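Local coordinates for protein multicopper oxidase (Uncultured bacterium, PDB 4E9X) that probably oxidises substrates at a mononuclear copper site and passes the electrons to a trinuclear copper cluster that reduces dioxygen to water, at residues P129-E133 and L211-K215; V188-F194 and R236-E242. All blocks are in the same frame, centred on the assembly; numbering follows the deposited sequence.

Contact 1 (P129-E133 and L211-K215); sequences PLPIE and LVTHK
With CG of E133 turned away from its own carbonyl carbon (chi1 -77°) and the chain extended beyond it, the carboxylate reaches the H214 ring, itself turned by a chi1 of -61° to meet it from the opposite direction. The two flat groups stand 43° apart, and OE2 of E133 comes to 3.3 Å from CE1 of H214, on an oblique line to the ring. No direct hydrogen bond joins them, because the angle at NE2 is poor; a water does it instead, donating to OE1 of E133 at 2.7 Å and lying 2.9 Å from NE2 of H214, in the ring plane. At the other nitrogen, also in plane, OG1 of T213 and ND1 of H214 share a hydrogen bond of 2.7 Å. With a partner at each nitrogen, the rotation of the imidazole is well fixed. OE1 of E133 also takes the backbone N-H of L130 at 3.0 Å, through its anti lone pair, which ties the start of the segment back to E133, while OE2 forms a salt bridge with K190. L130 adds an apolar touch, its CD1 lying 3.6 Å from CE1 of H214. Farther along, CD1 of I132 slants across CD2 of L211 at 3.8 Å. The contact is mixed at H214, where carboxylate, water and a leucine methyl meet, and purely aliphatic at L211. Segment 129-133 belongs to the loop between strands 119-125 and 138-147, and it lies against strand 210-215, where T213 and H214 both face D238 in a classic beta bulge. That strand runs between 236-243 and 218-226; the loop reaches both, I132 touching I240 on the former and L130 touching P219 on the latter.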
loop_
_atom_site.group_PDB
_atom_site.type_symbol
_atom_site.label_atom_id
_atom_site.label_comp_id
_atom_site.label_asym_id
_atom_site.label_seq_id
_atom_site.Cartn_x
_atom_site.Cartn_y
_atom_site.Cartn_z
ATOM N N PRO A 129 17.009 17.046 -17.716
ATOM C CA PRO A 129 17.026 15.889 -16.801
ATOM C C PRO A 129 17.773 16.204 -15.525
ATOM O O PRO A 129 18.546 17.151 -15.533
ATOM C CB PRO A 129 17.761 14.812 -17.573
ATOM C CG PRO A 129 18.454 15.506 -18.727
ATOM C CD PRO A 129 17.855 16.881 -18.906
ATOM N N LEU A 130 17.515 15.414 -14.459
ATOM C CA LEU A 130 18.291 15.582 -13.234
ATOM C C LEU A 130 19.746 15.364 -13.558
ATOM O O LEU A 130 20.005 14.524 -14.402
ATOM C CB LEU A 130 17.910 14.585 -12.139
ATOM C CG LEU A 130 16.438 14.687 -11.683
ATOM C CD1 LEU A 130 16.119 13.758 -10.540
ATOM C CD2 LEU A 130 16.164 16.120 -11.237
ATOM N N PRO A 131 20.691 16.010 -12.899
ATOM C CA PRO A 131 22.100 15.571 -13.065
ATOM C C PRO A 131 22.334 14.059 -12.926
ATOM O O PRO A 131 23.120 13.471 -13.685
ATOM C CB PRO A 131 22.848 16.394 -11.990
ATOM C CG PRO A 131 21.988 17.618 -11.885
ATOM C CD PRO A 131 20.561 17.164 -12.027
ATOM N N ILE A 132 21.684 13.350 -12.002
ATOM C CA ILE A 132 21.957 11.909 -11.825
ATOM C C ILE A 132 21.498 11.091 -13.009
ATOM O O ILE A 132 22.164 10.092 -13.355
ATOM C CB ILE A 132 21.321 11.399 -10.528
ATOM C CG1 ILE A 132 21.891 10.032 -10.078
ATOM C CG2 ILE A 132 19.790 11.333 -10.581
ATOM C CD1 ILE A 132 21.573 9.751 -8.602
ATOM N N GLU A 133 20.400 11.538 -13.617
ATOM C CA GLU A 133 19.910 10.897 -14.831
ATOM C C GLU A 133 20.981 10.956 -15.891
ATOM O O GLU A 133 21.060 10.071 -16.752
ATOM C CB GLU A 133 18.599 11.542 -15.326
ATOM C CG GLU A 133 17.449 11.026 -14.423
ATOM C CD GLU A 133 16.144 11.658 -14.876
ATOM O OE1 GLU A 133 16.024 12.907 -14.945
ATOM O OE2 GLU A 133 15.243 10.827 -15.103
ATOM N N LEU A 211 17.911 4.622 -4.761
ATOM C CA LEU A 211 17.594 6.024 -4.534
ATOM C C LEU A 211 16.324 6.335 -5.322
ATOM O O LEU A 211 16.364 6.308 -6.557
ATOM C CB LEU A 211 18.734 6.931 -5.004
ATOM C CG LEU A 211 18.447 8.425 -4.774
ATOM C CD1 LEU A 211 18.312 8.751 -3.277
ATOM C CD2 LEU A 211 19.540 9.283 -5.407
ATOM N N VAL A 212 15.228 6.574 -4.617
ATOM C CA VAL A 212 13.938 6.901 -5.261
ATOM C C VAL A 212 13.993 8.370 -5.686
ATOM O O VAL A 212 14.065 9.277 -4.847
ATOM C CB VAL A 212 12.781 6.633 -4.295
ATOM C CG1 VAL A 212 11.482 6.949 -5.043
ATOM C CG2 VAL A 212 12.792 5.199 -3.746
ATOM N N THR A 213 13.979 8.600 -7.012
ATOM C CA THR A 213 14.129 9.953 -7.526
ATOM C C THR A 213 12.871 10.537 -8.136
ATOM O O THR A 213 12.798 11.746 -8.259
ATOM C CB THR A 213 15.226 9.942 -8.639
ATOM O OG1 THR A 213 14.870 9.025 -9.669
ATOM C CG2 THR A 213 16.582 9.469 -8.093
ATOM N N HIS A 214 11.927 9.697 -8.587
ATOM C CA HIS A 214 10.736 10.210 -9.279
ATOM C C HIS A 214 9.489 9.439 -8.859
ATOM O O HIS A 214 9.557 8.210 -8.725
ATOM C CB HIS A 214 10.808 10.074 -10.808
ATOM C CG HIS A 214 11.925 10.808 -11.502
ATOM N ND1 HIS A 214 13.266 10.460 -11.326
ATOM C CD2 HIS A 214 11.877 11.853 -12.376
ATOM C CE1 HIS A 214 13.963 11.277 -12.084
ATOM N NE2 HIS A 214 13.158 12.137 -12.728
ATOM N N LYS A 215 8.432 10.190 -8.699
ATOM C CA LYS A 215 7.115 9.631 -8.399
ATOM C C LYS A 215 6.205 9.991 -9.577
ATOM O O LYS A 215 6.084 11.175 -9.917
ATOM C CB LYS A 215 6.583 10.210 -7.079
ATOM C CG LYS A 215 5.096 10.115 -6.867
ATOM C CD LYS A 215 4.529 8.688 -6.827
ATOM C CE LYS A 215 3.032 8.805 -6.536
ATOM N NZ LYS A 215 2.315 7.628 -7.064
HETATM O O HOH W 1 13.662 14.257 -14.598
#

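Contact 2 (V188-F194 and R236-E242); sequences VVKIRFF and RYDVIIE
The contact is a pair of neighbouring antiparallel strands in a cupredoxin-type beta sheet, V188-F194 against R236-E242. Backbone bonds join V189 with I241, I191 with V239 and F193 with Y237, each in both directions. On the side of these residues the contact is apolar: CD1 of I191 meets CD1 of I241 at 3.6 Å, and CE2 of F193 lies 3.9 Å from CG1 of V239. CG2 of I191 also rests on one face of the F193 ring, 3.6 Å above its plane and offset toward the rim.

The other side carries charge. K190 bends at its last torsion (chi4 74°), which brings NZ to 2.7 Å from OD2 of D238, on the anti side and 21° out of the carboxylate plane. CE of K190 lies over the centre of the R192 guanidinium, 3.3 Å above the plane. NH1 of R192 makes only a long salt bridge to OD2 of D238, 3.8 Å away and without a pointing N-H; the guanidinium's strongest partner is D139. OG1 of T100 is hydrogen-bonded both to OD1 of D238 and to NH1 of R192. An asparagine in place of D238 would probably remove the charge that K190 and R192 share, leaving them to E133 and D139 respectively. With both cations close by, the carboxylate is likely to be held in its ionised form.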
loop_
_atom_site.group_PDB
_atom_site.type_symbol
_atom_site.label_atom_id
_atom_site.label_comp_id
_atom_site.label_asym_id
_atom_site.label_seq_id
_atom_site.Cartn_x
_atom_site.Cartn_y
_atom_site.Cartn_z
ATOM N N VAL A 188 25.429 2.550 -13.666
ATOM C CA VAL A 188 24.460 3.379 -12.924
ATOM C C VAL A 188 23.127 3.066 -13.559
ATOM O O VAL A 188 22.889 3.371 -14.740
ATOM C CB VAL A 188 24.815 4.867 -13.076
ATOM C CG1 VAL A 188 23.759 5.726 -12.323
ATOM C CG2 VAL A 188 26.206 5.107 -12.552
ATOM N N VAL A 189 22.266 2.410 -12.772
ATOM C CA VAL A 189 21.071 1.759 -13.357
ATOM C C VAL A 189 19.827 2.567 -12.947
ATOM O O VAL A 189 19.584 2.739 -11.767
ATOM C CB VAL A 189 20.955 0.319 -12.896
ATOM C CG1 VAL A 189 19.793 -0.383 -13.619
ATOM C CG2 VAL A 189 22.262 -0.462 -13.148
ATOM N N LYS A 190 19.062 3.009 -13.953
ATOM C CA LYS A 190 17.764 3.646 -13.660
ATOM C C LYS A 190 16.722 2.545 -13.807
ATOM O O LYS A 190 16.682 1.912 -14.877
ATOM C CB LYS A 190 17.548 4.803 -14.639
ATOM C CG LYS A 190 16.131 5.406 -14.517
ATOM C CD LYS A 190 16.021 6.628 -15.448
ATOM C CE LYS A 190 14.765 7.399 -15.323
ATOM N NZ LYS A 190 14.663 8.232 -14.087
ATOM N N ILE A 191 15.912 2.309 -12.771
ATOM C CA ILE A 191 14.809 1.341 -12.875
ATOM C C ILE A 191 13.494 2.117 -12.744
ATOM O O ILE A 191 13.342 2.907 -11.811
ATOM C CB ILE A 191 14.930 0.218 -11.855
ATOM C CG1 ILE A 191 16.285 -0.508 -12.064
ATOM C CG2 ILE A 191 13.779 -0.755 -12.016
ATOM C CD1 ILE A 191 16.939 -0.911 -10.805
ATOM N N ARG A 192 12.604 1.831 -13.670
ATOM C CA ARG A 192 11.260 2.435 -13.691
ATOM C C ARG A 192 10.271 1.327 -13.373
ATOM O O ARG A 192 10.087 0.416 -14.201
ATOM C CB ARG A 192 11.006 3.021 -15.077
ATOM C CG ARG A 192 12.054 4.069 -15.493
ATOM C CD ARG A 192 11.835 4.484 -16.923
ATOM N NE ARG A 192 12.935 5.218 -17.563
ATOM C CZ ARG A 192 12.844 6.491 -17.893
ATOM N NH1 ARG A 192 11.825 7.299 -17.575
ATOM N NH2 ARG A 192 13.877 7.024 -18.561
ATOM N N PHE A 193 9.638 1.422 -12.197
ATOM C CA PHE A 193 8.625 0.457 -11.775
ATOM C C PHE A 193 7.225 0.958 -12.164
ATOM O O PHE A 193 6.939 2.138 -11.937
ATOM C CB PHE A 193 8.614 0.290 -10.241
ATOM C CG PHE A 193 9.907 -0.206 -9.622
ATOM C CD1 PHE A 193 10.437 -1.463 -9.959
ATOM C CD2 PHE A 193 10.546 0.524 -8.664
ATOM C CE1 PHE A 193 11.590 -1.934 -9.350
ATOM C CE2 PHE A 193 11.733 0.062 -8.070
ATOM C CZ PHE A 193 12.227 -1.204 -8.372
ATOM N N PHE A 194 6.398 0.045 -12.647
ATOM C CA PHE A 194 5.016 0.396 -12.988
ATOM C C PHE A 194 4.044 -0.567 -12.335
ATOM O O PHE A 194 4.223 -1.804 -12.459
ATOM C CB PHE A 194 4.762 0.306 -14.503
ATOM C CG PHE A 194 5.645 1.080 -15.436
ATOM C CD1 PHE A 194 5.097 2.011 -16.307
ATOM C CD2 PHE A 194 7.028 0.847 -15.507
ATOM C CE1 PHE A 194 5.873 2.679 -17.263
ATOM C CE2 PHE A 194 7.822 1.466 -16.454
ATOM C CZ PHE A 194 7.231 2.361 -17.349
ATOM N N ARG A 236 3.976 4.988 -10.822
ATOM C CA ARG A 236 5.342 4.661 -11.245
ATOM C C ARG A 236 6.300 5.239 -10.219
ATOM O O ARG A 236 6.072 6.286 -9.604
ATOM C CB ARG A 236 5.677 5.222 -12.646
ATOM C CG ARG A 236 4.967 4.470 -13.773
ATOM C CD ARG A 236 3.549 4.956 -14.047
ATOM N NE ARG A 236 3.553 6.347 -14.467
ATOM C CZ ARG A 236 2.699 7.302 -14.048
ATOM N NH1 ARG A 236 1.706 7.062 -13.207
ATOM N NH2 ARG A 236 2.867 8.554 -14.513
ATOM N N TYR A 237 7.412 4.512 -10.037
ATOM C CA TYR A 237 8.543 5.021 -9.278
ATOM C C TYR A 237 9.802 4.851 -10.119
ATOM O O TYR A 237 9.975 3.764 -10.697
ATOM C CB TYR A 237 8.736 4.258 -7.946
ATOM C CG TYR A 237 7.620 4.635 -6.991
ATOM C CD1 TYR A 237 7.789 5.729 -6.116
ATOM C CD2 TYR A 237 6.405 3.927 -6.952
ATOM C CE1 TYR A 237 6.766 6.101 -5.220
ATOM C CE2 TYR A 237 5.400 4.290 -6.075
ATOM C CZ TYR A 237 5.587 5.380 -5.224
ATOM O OH TYR A 237 4.567 5.753 -4.343
ATOM N N ASP A 238 10.676 5.867 -10.171
ATOM C CA ASP A 238 11.980 5.690 -10.772
ATOM C C ASP A 238 12.996 5.697 -9.662
ATOM O O ASP A 238 12.926 6.526 -8.751
ATOM C CB ASP A 238 12.363 6.813 -11.734
ATOM C CG ASP A 238 11.499 7.098 -12.948
ATOM O OD1 ASP A 238 10.380 6.563 -13.074
ATOM O OD2 ASP A 238 11.995 7.851 -13.801
ATOM N N VAL A 239 13.966 4.778 -9.769
ATOM C CA VAL A 239 15.036 4.715 -8.785
ATOM C C VAL A 239 16.371 4.637 -9.549
ATOM O O VAL A 239 16.425 4.369 -10.751
ATOM C CB VAL A 239 14.906 3.482 -7.867
ATOM C CG1 VAL A 239 13.511 3.470 -7.195
ATOM C CG2 VAL A 239 15.176 2.166 -8.621
ATOM N N ILE A 240 17.448 4.891 -8.808
ATOM C CA ILE A 240 18.826 4.673 -9.271
ATOM C C ILE A 240 19.475 3.648 -8.356
ATOM O O ILE A 240 19.420 3.770 -7.122
ATOM C CB ILE A 240 19.632 6.006 -9.207
ATOM C CG1 ILE A 240 19.041 7.083 -10.138
ATOM C CG2 ILE A 240 21.093 5.744 -9.511
ATOM C CD1 ILE A 240 19.210 6.711 -11.608
ATOM N N ILE A 241 20.125 2.665 -8.979
ATOM C CA ILE A 241 21.030 1.763 -8.268
ATOM C C ILE A 241 22.437 2.015 -8.787
ATOM O O ILE A 241 22.667 1.976 -9.999
ATOM C CB ILE A 241 20.649 0.282 -8.445
ATOM C CG1 ILE A 241 19.349 -0.006 -7.672
ATOM C CG2 ILE A 241 21.808 -0.615 -7.998
ATOM C CD1 ILE A 241 18.824 -1.420 -7.827
ATOM N N GLU A 242 23.377 2.265 -7.879
ATOM C CA GLU A 242 24.807 2.268 -8.199
ATOM C C GLU A 242 25.284 0.837 -8.203
ATOM O O GLU A 242 25.263 0.205 -7.131
ATOM C CB GLU A 242 25.620 3.114 -7.180
ATOM C CG GLU A 242 25.104 4.540 -6.982
ATOM C CD GLU A 242 25.543 5.504 -8.074
ATOM O OE1 GLU A 242 26.511 5.222 -8.821
ATOM O OE2 GLU A 242 24.916 6.573 -8.154
HETATM O O HOH W 2 15.878 7.381 -11.657
#

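Contacts 1 and 2 adjoin, their centres about 8 Å apart, and K190 is the residue that ties them: its NZ is 2.8 Å from OE2 of E133, a salt bridge that extends the charged network of contact 2 into the loop 129-133. NZ of K190 also packs 3.7 Å from CE1 of H214. Strand 210-215 lies next to strand 236-243 in one sheet, and a probable backbone hydrogen bond of 2.9 Å runs from N of I240 to O of L211. Neither contact supplies a copper ligand; at one end of contact 2 the R236 side chain is about 7 Å from a bound copper ion.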